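Local atomic coordinates of lipopolysaccharide biosynthesis protein wbpB (Thermus thermophilus, PDB entry 3O9Z), a protein that acts as an NAD-dependent dehydrogenase in the biosynthesis of 2,3-diacetamido-2,3-dideoxy-D-mannuronic acid, a sugar of lipopolysaccharide. Residues Leu180-Gly185 against Leu293-Pro298; Val204-Arg207 against Asn212-Tyr215; Ala113-Leu118 against Phe279-Ala284. All blocks are in the same frame, centred on the assembly; numbering follows the deposited sequence.

Contact 1 (Leu180-Gly185 against Leu293-Pro298); sequences LATNIG and LLRTLP. With AKG (2-oxoglutaric acid), chain F.
R295, near the C-terminal part of helix 281-294, reaches to the hydroxyl of T182 in the short helix 180-183. Its NH2 donates to T182 OG1 over 2.9 Å, with an N-H...O angle of 154°. The oxygen sits at the edge of the guanidinium, about 15° out of its plane. An arm extended from CG to NE spans the distance, and the methyl T182 CG2 lies 3.6 Å from the same R295 NH2. Beside this polar link the side chains meet through carbon: L294 CD1 lies 4.2 Å from A181 CB.

One shell out, the guanidinium has further partners. NE binds the carbonyl of G178, NH1 binds that of L107, and the ring of W108 makes a cation-pi contact. T182 OG1 also bonds to G178 O, so arginine and hydroxyl share this acceptor.

The next two residues, N183 and I184, face the ligand pocket. N183 touches NAD, and its amide is fixed by N82 and Y166, while I184 CD1 lies 3.7 Å from O1 of the bound 2-oxoglutarate. The backbone O of N183 takes a bond from K103, which also binds the ligand.

Two carbonyls and a hydroxyl thus take up N-H groups of the guanidinium, which probably stabilises its charge and fixes its rotation, tying the region of R295 to the segment that supplies N183 and I184 to the pocket.

Contact 2 (Val204-Arg207 against Asn212-Tyr215); sequences VHAR and NAGY
With chi1 at -58°, H205 holds its imidazole beside its own backbone N, and that swings the ring across to the neighbouring strand and over G214. The glycine CA lies 3.6 Å above the ring plane, displaced toward the rim, a CH-pi contact. Farther out, CE1 of H205 comes to 3.7 Å from CB of Y215, the two side chains running alongside each other. The ring is held at both nitrogens: ND1 shares a water with G214 O, to which the water donates, and NE2 bonds to E203. V204 sends CG2, anti to its backbone N, to 3.5 Å from A213 O.

That carbonyl is the centre of the backbone pattern. H205 N points almost straight at A213 O (2.7 Å, 171°), and A206 N adds a weak bond to the same oxygen. In return A213 N donates to A206 O over 3.1 Å, and the methyls A206 CB and A213 CB stand 4.2 Å apart. H205 adopts a nearly helical psi of -22°, which lets two successive N-H groups turn to one acceptor. Beyond the bulge, R207 bends back and gives NH2 to the carbonyls of L294 and L297.

Two residues facing one make this a classic beta bulge. It shifts the register by one residue in the antiparallel hairpin 199-207/211-218, where 199-207 is an outermost strand of the chain's six-stranded sheet, in the C-terminal alpha/beta domain of this Gfo/Idh/MocA-type dehydrogenase.

Contact 3 (Ala113-Leu118 against Phe279-Ala284); sequences ARLKEL and FGLDEA
Helix 109-122 of the NAD-binding Rossmann domain meets the first turn of helix 281-294 here, with L281 pushed against L115 and K116. Just ahead of that turn, the short, weakly bonded strand 279-280 runs antiparallel beside 126-128, at the end of the Rossmann sheet within this chain, so a late part of the chain has returned to the N-terminal domain.

Both methyls of L281 meet L115. CD1 lies 3.9 Å from L115 CB, while CD2 meets L115 CD1 at the same distance, the two leucines crossing at about a right angle. K116 slides past L281 in the opposite direction, and K116 CD presses to 3.4 Å from L281 CD1, tighter than usual carbon contact. The lysine chain is bent at both chi2 (-70°) and chi3 (-77°); this curl brings the ammonium to D282. NZ then bonds to D282 OD1 at 3.0 Å, a salt bridge reaching the oxygen from its syn side and 34° out of the carboxylate plane.

L281 also packs on I112, L105 and V126, and L115 on Y86 and I89 of helix 85-94.

The start of the second helix is tied to itself as well. G280 stands at the N-cap position, and its N-H donates to E283 OE2 over 2.9 Å. A284 N closes the turn onto G280 O.

Chemically, the joint is a leucine core roofed by one exposed ion pair, its apolar lysine stem lying on L281. Two acids in the opening turn suit the positive end of the helix dipole, which would favour their charged form, and K116 probably offsets part of the charge on D282.

Overall arrangement
Contacts 1 and 3 sit toward opposite ends of helix 281-294, their centres about 20 Å apart, so this one helix links helix 109-122 of the Rossmann domain with helix 180-183 of the C-terminal domain. Contacts 1 and 2 adjoin, with centres about 9 Å apart: R207 and N212 touch 293-298 and A181 respectively. Contact 2, its centre about 28 Å from that of contact 3, stays within the C-terminal sheet. The chemistry follows place. Beside the pocket, buried contact 1 joins an arginine to a threonine hydroxyl beside a small apolar touch; contact 2, also buried, is mainly backbone bonding; partly buried contact 3 combines inner leucines with an exposed salt bridge.

Contact 1 (Leu180-Gly185 against Leu293-Pro298)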
loop_
_atom_site.group_PDB
_atom_site.type_symbol
_atom_site.label_atom_id
_atom_site.label_comp_id
_atom_site.label_asym_id
_atom_site.label_seq_id
_atom_site.Cartn_x
_atom_site.Cartn_y
_atom_site.Cartn_z
ATOM N N LEU A 180 -12.261 0.835 -20.116
ATOM C CA LEU A 180 -13.632 0.337 -19.971
ATOM C C LEU A 180 -13.989 -0.783 -20.962
ATOM O O LEU A 180 -14.586 -1.785 -20.594
ATOM C CB LEU A 180 -14.596 1.534 -20.048
ATOM C CG LEU A 180 -16.069 1.170 -19.854
ATOM C CD1 LEU A 180 -16.264 0.814 -18.405
ATOM C CD2 LEU A 180 -16.933 2.383 -20.209
ATOM N N ALA A 181 -13.608 -0.576 -22.228
ATOM C CA ALA A 181 -13.957 -1.572 -23.253
ATOM C C ALA A 181 -13.250 -2.901 -23.073
ATOM O O ALA A 181 -13.764 -3.946 -23.505
ATOM C CB ALA A 181 -13.634 -1.013 -24.648
ATOM N N THR A 182 -12.161 -2.904 -22.313
ATOM C CA THR A 182 -11.513 -4.163 -21.963
ATOM C C THR A 182 -12.090 -4.706 -20.655
ATOM O O THR A 182 -12.563 -5.837 -20.581
ATOM C CB THR A 182 -10.018 -3.959 -21.787
ATOM O OG1 THR A 182 -9.420 -3.623 -23.050
ATOM C CG2 THR A 182 -9.336 -5.240 -21.290
ATOM N N ASN A 183 -12.004 -3.894 -19.606
ATOM C CA ASN A 183 -12.336 -4.384 -18.279
ATOM C C ASN A 183 -13.759 -4.865 -18.192
ATOM O O ASN A 183 -13.966 -5.908 -17.607
ATOM C CB ASN A 183 -12.083 -3.310 -17.226
ATOM C CG ASN A 183 -12.196 -3.860 -15.832
ATOM O OD1 ASN A 183 -11.573 -4.875 -15.522
ATOM N ND2 ASN A 183 -13.058 -3.257 -14.999
ATOM N N ILE A 184 -14.712 -4.119 -18.756
ATOM C CA ILE A 184 -16.082 -4.591 -18.737
ATOM C C ILE A 184 -16.416 -5.184 -20.106
ATOM O O ILE A 184 -16.982 -6.250 -20.179
ATOM C CB ILE A 184 -17.029 -3.443 -18.402
ATOM C CG1 ILE A 184 -16.629 -2.777 -17.080
ATOM C CG2 ILE A 184 -18.466 -3.984 -18.315
ATOM C CD1 ILE A 184 -16.701 -3.650 -15.824
ATOM N N GLY A 185 -16.039 -4.502 -21.169
ATOM C CA GLY A 185 -16.456 -4.916 -22.525
ATOM C C GLY A 185 -15.947 -6.248 -22.999
ATOM O O GLY A 185 -16.600 -6.863 -23.859
ATOM N N LEU A 293 -7.321 -2.898 -29.826
ATOM C CA LEU A 293 -7.478 -1.915 -30.905
ATOM C C LEU A 293 -8.212 -0.679 -30.430
ATOM O O LEU A 293 -7.851 0.467 -30.726
ATOM C CB LEU A 293 -8.252 -2.520 -32.073
ATOM C CG LEU A 293 -7.616 -3.524 -33.021
ATOM C CD1 LEU A 293 -8.632 -4.098 -34.003
ATOM C CD2 LEU A 293 -6.480 -2.785 -33.752
ATOM N N LEU A 294 -9.283 -0.940 -29.675
ATOM C CA LEU A 294 -10.141 0.119 -29.174
ATOM C C LEU A 294 -9.464 1.103 -28.216
ATOM O O LEU A 294 -9.992 2.193 -27.967
ATOM C CB LEU A 294 -11.376 -0.517 -28.526
ATOM C CG LEU A 294 -12.447 -1.018 -29.496
ATOM C CD1 LEU A 294 -13.525 -1.839 -28.760
ATOM C CD2 LEU A 294 -13.076 0.204 -30.219
ATOM N N ARG A 295 -8.315 0.746 -27.632
ATOM C CA ARG A 295 -7.626 1.733 -26.789
ATOM C C ARG A 295 -7.103 2.954 -27.515
ATOM O O ARG A 295 -6.969 4.031 -26.939
ATOM C CB ARG A 295 -6.470 1.104 -25.987
ATOM C CG ARG A 295 -6.939 -0.024 -25.111
ATOM C CD ARG A 295 -5.809 -0.750 -24.351
ATOM N NE ARG A 295 -6.424 -1.927 -23.805
ATOM C CZ ARG A 295 -5.945 -3.164 -23.894
ATOM N NH1 ARG A 295 -4.713 -3.376 -24.425
ATOM N NH2 ARG A 295 -6.635 -4.186 -23.443
ATOM N N THR A 296 -6.754 2.777 -28.783
ATOM C CA THR A 296 -6.138 3.870 -29.517
ATOM C C THR A 296 -6.892 4.179 -30.799
ATOM O O THR A 296 -6.547 5.134 -31.494
ATOM C CB THR A 296 -4.681 3.539 -29.885
ATOM O OG1 THR A 296 -4.628 2.266 -30.529
ATOM C CG2 THR A 296 -3.814 3.522 -28.621
ATOM N N LEU A 297 -7.906 3.385 -31.142
ATOM C CA LEU A 297 -8.641 3.696 -32.372
ATOM C C LEU A 297 -9.245 5.114 -32.297
ATOM O O LEU A 297 -9.974 5.446 -31.369
ATOM C CB LEU A 297 -9.754 2.658 -32.572
ATOM C CG LEU A 297 -10.488 2.784 -33.906
ATOM C CD1 LEU A 297 -9.529 2.409 -35.060
ATOM C CD2 LEU A 297 -11.650 1.808 -33.803
ATOM N N PRO A 298 -8.989 5.960 -33.318
ATOM C CA PRO A 298 -9.651 7.251 -33.314
ATOM C C PRO A 298 -11.163 7.141 -33.418
ATOM O O PRO A 298 -11.672 6.254 -34.119
ATOM C CB PRO A 298 -9.076 7.958 -34.550
ATOM C CG PRO A 298 -7.763 7.252 -34.804
ATOM C CD PRO A 298 -8.026 5.815 -34.426
HETATM C C1 AKG F . -16.219 -6.882 -13.838
HETATM O O1 AKG F . -16.770 -6.067 -13.053
HETATM O O2 AKG F . -14.991 -6.927 -13.971
HETATM C C2 AKG F . -16.962 -7.899 -14.552
HETATM O O5 AKG F . -16.352 -8.667 -15.292
HETATM C C3 AKG F . -18.458 -7.993 -14.413
HETATM C C4 AKG F . -19.082 -7.204 -15.563
HETATM C C5 AKG F . -20.587 -7.060 -15.456
HETATM O O3 AKG F . -21.092 -6.720 -14.369
HETATM O O4 AKG F . -21.288 -7.286 -16.445
#

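Contact 2 (Val204-Arg207 against Asn212-Tyr215)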
loop_
_atom_site.group_PDB
_atom_site.type_symbol
_atom_site.label_atom_id
_atom_site.label_comp_id
_atom_site.label_asym_id
_atom_site.label_seq_id
_atom_site.Cartn_x
_atom_site.Cartn_y
_atom_site.Cartn_z
ATOM N N VAL A 204 -15.293 3.133 -33.316
ATOM C CA VAL A 204 -15.735 3.610 -32.011
ATOM C C VAL A 204 -16.332 4.986 -32.209
ATOM O O VAL A 204 -15.727 5.824 -32.925
ATOM C CB VAL A 204 -14.609 3.569 -30.975
ATOM C CG1 VAL A 204 -13.427 4.436 -31.404
ATOM C CG2 VAL A 204 -15.117 4.056 -29.633
ATOM N N HIS A 205 -17.527 5.204 -31.653
ATOM C CA HIS A 205 -18.310 6.415 -31.895
ATOM C C HIS A 205 -18.394 7.335 -30.679
ATOM O O HIS A 205 -18.689 8.529 -30.816
ATOM C CB HIS A 205 -19.744 6.043 -32.295
ATOM C CG HIS A 205 -19.817 5.171 -33.502
ATOM N ND1 HIS A 205 -20.843 4.262 -33.694
ATOM C CD2 HIS A 205 -18.994 5.057 -34.571
ATOM C CE1 HIS A 205 -20.637 3.625 -34.829
ATOM N NE2 HIS A 205 -19.529 4.088 -35.386
ATOM N N ALA A 206 -18.173 6.759 -29.499
ATOM C CA ALA A 206 -18.281 7.517 -28.228
ATOM C C ALA A 206 -17.314 6.870 -27.280
ATOM O O ALA A 206 -17.189 5.652 -27.206
ATOM C CB ALA A 206 -19.704 7.464 -27.635
ATOM N N ARG A 207 -16.578 7.692 -26.536
ATOM C CA ARG A 207 -15.625 7.109 -25.597
ATOM C C ARG A 207 -15.306 8.029 -24.431
ATOM O O ARG A 207 -14.346 8.815 -24.534
ATOM C CB ARG A 207 -14.342 6.662 -26.329
ATOM C CG ARG A 207 -13.183 6.271 -25.426
ATOM C CD ARG A 207 -11.920 6.690 -26.116
ATOM N NE ARG A 207 -11.490 5.599 -26.971
ATOM C CZ ARG A 207 -11.137 5.733 -28.244
ATOM N NH1 ARG A 207 -11.183 6.922 -28.841
ATOM N NH2 ARG A 207 -10.725 4.651 -28.886
ATOM N N ASN A 212 -18.804 3.701 -23.706
ATOM C CA ASN A 212 -18.170 3.474 -25.012
ATOM C C ASN A 212 -19.249 2.928 -25.936
ATOM O O ASN A 212 -20.061 2.109 -25.513
ATOM C CB ASN A 212 -17.044 2.437 -24.948
ATOM C CG ASN A 212 -15.728 2.968 -24.322
ATOM O OD1 ASN A 212 -15.592 4.061 -23.728
ATOM N ND2 ASN A 212 -14.705 2.166 -24.537
ATOM N N ALA A 213 -19.252 3.342 -27.194
ATOM C CA ALA A 213 -20.179 2.778 -28.162
ATOM C C ALA A 213 -19.494 2.695 -29.504
ATOM O O ALA A 213 -18.565 3.474 -29.788
ATOM C CB ALA A 213 -21.394 3.678 -28.306
ATOM N N GLY A 214 -19.947 1.794 -30.351
ATOM C CA GLY A 214 -19.335 1.687 -31.671
ATOM C C GLY A 214 -20.036 0.665 -32.549
ATOM O O GLY A 214 -21.213 0.351 -32.354
ATOM N N TYR A 215 -19.299 0.182 -33.533
ATOM C CA TYR A 215 -19.816 -0.758 -34.544
ATOM C C TYR A 215 -18.736 -1.769 -34.866
ATOM O O TYR A 215 -17.536 -1.421 -34.875
ATOM C CB TYR A 215 -20.163 0.051 -35.801
ATOM C CG TYR A 215 -20.611 -0.753 -37.008
ATOM C CD1 TYR A 215 -21.930 -1.236 -37.061
ATOM C CD2 TYR A 215 -19.719 -1.064 -38.016
ATOM C CE1 TYR A 215 -22.342 -1.979 -38.129
ATOM C CE2 TYR A 215 -20.164 -1.821 -39.124
ATOM C CZ TYR A 215 -21.461 -2.250 -39.135
ATOM O OH TYR A 215 -21.858 -2.965 -40.263
HETATM O O HOH W 1 -22.743 2.956 -31.988
#

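Contact 3 (Ala113-Leu118 against Phe279-Ala284)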
loop_
_atom_site.group_PDB
_atom_site.type_symbol
_atom_site.label_atom_id
_atom_site.label_comp_id
_atom_site.label_asym_id
_atom_site.label_seq_id
_atom_site.Cartn_x
_atom_site.Cartn_y
_atom_site.Cartn_z
ATOM N N ALA A 113 0.666 -13.942 -27.811
ATOM C CA ALA A 113 1.683 -14.581 -28.674
ATOM C C ALA A 113 2.836 -15.138 -27.827
ATOM O O ALA A 113 3.316 -16.257 -28.078
ATOM C CB ALA A 113 2.180 -13.609 -29.702
ATOM N N ARG A 114 3.275 -14.396 -26.816
ATOM C CA ARG A 114 4.383 -14.850 -25.998
ATOM C C ARG A 114 3.921 -16.016 -25.153
ATOM O O ARG A 114 4.674 -16.989 -24.944
ATOM C CB ARG A 114 4.937 -13.714 -25.131
ATOM C CG ARG A 114 5.529 -12.495 -25.793
ATOM C CD ARG A 114 6.884 -12.729 -26.453
ATOM N NE ARG A 114 7.102 -11.751 -27.525
ATOM C CZ ARG A 114 8.238 -11.605 -28.204
ATOM N NH1 ARG A 114 9.286 -12.372 -27.930
ATOM N NH2 ARG A 114 8.329 -10.687 -29.157
ATOM N N LEU A 115 2.691 -15.987 -24.626
ATOM C CA LEU A 115 2.121 -17.118 -23.926
ATOM C C LEU A 115 2.010 -18.405 -24.721
ATOM O O LEU A 115 2.286 -19.472 -24.193
ATOM C CB LEU A 115 0.805 -16.770 -23.185
ATOM C CG LEU A 115 0.814 -15.722 -22.077
ATOM C CD1 LEU A 115 -0.651 -15.715 -21.530
ATOM C CD2 LEU A 115 1.805 -16.183 -20.976
ATOM N N LYS A 116 1.749 -18.270 -26.021
ATOM C CA LYS A 116 1.770 -19.445 -26.881
ATOM C C LYS A 116 3.176 -20.066 -26.902
ATOM O O LYS A 116 3.341 -21.262 -26.759
ATOM C CB LYS A 116 1.291 -19.039 -28.284
ATOM C CG LYS A 116 -0.201 -18.750 -28.372
ATOM C CD LYS A 116 -1.045 -19.998 -28.217
ATOM C CE LYS A 116 -1.043 -20.824 -29.507
ATOM N NZ LYS A 116 -2.017 -21.957 -29.444
ATOM N N GLU A 117 4.192 -19.211 -27.001
ATOM C CA GLU A 117 5.585 -19.714 -27.000
ATOM C C GLU A 117 5.872 -20.429 -25.678
ATOM O O GLU A 117 6.602 -21.435 -25.639
ATOM C CB GLU A 117 6.565 -18.551 -27.211
ATOM C CG GLU A 117 6.494 -18.006 -28.638
ATOM C CD GLU A 117 7.389 -16.803 -28.877
ATOM O OE1 GLU A 117 8.155 -16.416 -27.963
ATOM O OE2 GLU A 117 7.345 -16.269 -30.008
ATOM N N LEU A 118 5.382 -19.874 -24.565
ATOM C CA LEU A 118 5.798 -20.373 -23.266
ATOM C C LEU A 118 5.009 -21.640 -22.935
ATOM O O LEU A 118 5.481 -22.539 -22.219
ATOM C CB LEU A 118 5.596 -19.262 -22.223
ATOM C CG LEU A 118 6.685 -18.187 -22.300
ATOM C CD1 LEU A 118 6.343 -16.931 -21.473
ATOM C CD2 LEU A 118 8.007 -18.809 -21.854
ATOM N N PHE A 279 -11.392 -22.542 -21.903
ATOM C CA PHE A 279 -11.185 -21.511 -22.900
ATOM C C PHE A 279 -9.747 -21.054 -22.895
ATOM O O PHE A 279 -9.313 -20.378 -21.946
ATOM C CB PHE A 279 -12.165 -20.351 -22.645
ATOM C CG PHE A 279 -13.554 -20.839 -22.391
ATOM C CD1 PHE A 279 -14.241 -21.549 -23.384
ATOM C CD2 PHE A 279 -14.177 -20.626 -21.181
ATOM C CE1 PHE A 279 -15.500 -22.061 -23.154
ATOM C CE2 PHE A 279 -15.436 -21.154 -20.934
ATOM C CZ PHE A 279 -16.127 -21.865 -21.949
ATOM N N GLY A 280 -8.988 -21.443 -23.911
ATOM C CA GLY A 280 -7.571 -21.188 -23.968
ATOM C C GLY A 280 -7.170 -19.960 -24.752
ATOM O O GLY A 280 -8.054 -19.112 -25.056
ATOM N N LEU A 281 -5.888 -19.810 -25.058
ATOM C CA LEU A 281 -5.361 -18.674 -25.759
ATOM C C LEU A 281 -6.086 -18.501 -27.089
ATOM O O LEU A 281 -6.383 -17.382 -27.487
ATOM C CB LEU A 281 -3.845 -18.820 -25.990
ATOM C CG LEU A 281 -3.073 -18.945 -24.672
ATOM C CD1 LEU A 281 -1.595 -19.355 -24.895
ATOM C CD2 LEU A 281 -3.068 -17.591 -24.012
ATOM N N ASP A 282 -6.252 -19.603 -27.808
ATOM C CA ASP A 282 -6.869 -19.501 -29.133
ATOM C C ASP A 282 -8.308 -18.977 -29.044
ATOM O O ASP A 282 -8.728 -18.250 -29.953
ATOM C CB ASP A 282 -6.880 -20.859 -29.838
ATOM C CG ASP A 282 -5.488 -21.322 -30.238
ATOM O OD1 ASP A 282 -4.522 -20.531 -30.219
ATOM O OD2 ASP A 282 -5.402 -22.506 -30.621
ATOM N N GLU A 283 -9.081 -19.400 -28.050
ATOM C CA GLU A 283 -10.456 -18.955 -27.826
ATOM C C GLU A 283 -10.498 -17.490 -27.406
ATOM O O GLU A 283 -11.333 -16.721 -27.877
ATOM C CB GLU A 283 -11.168 -19.806 -26.786
ATOM C CG GLU A 283 -11.595 -21.177 -27.297
ATOM C CD GLU A 283 -10.450 -22.180 -27.392
ATOM O OE1 GLU A 283 -10.548 -23.089 -28.247
ATOM O OE2 GLU A 283 -9.442 -22.089 -26.651
ATOM N N ALA A 284 -9.562 -17.080 -26.559
ATOM C CA ALA A 284 -9.640 -15.730 -25.969
ATOM C C ALA A 284 -9.058 -14.630 -26.845
ATOM O O ALA A 284 -9.276 -13.403 -26.665
ATOM C CB ALA A 284 -8.874 -15.764 -24.608
#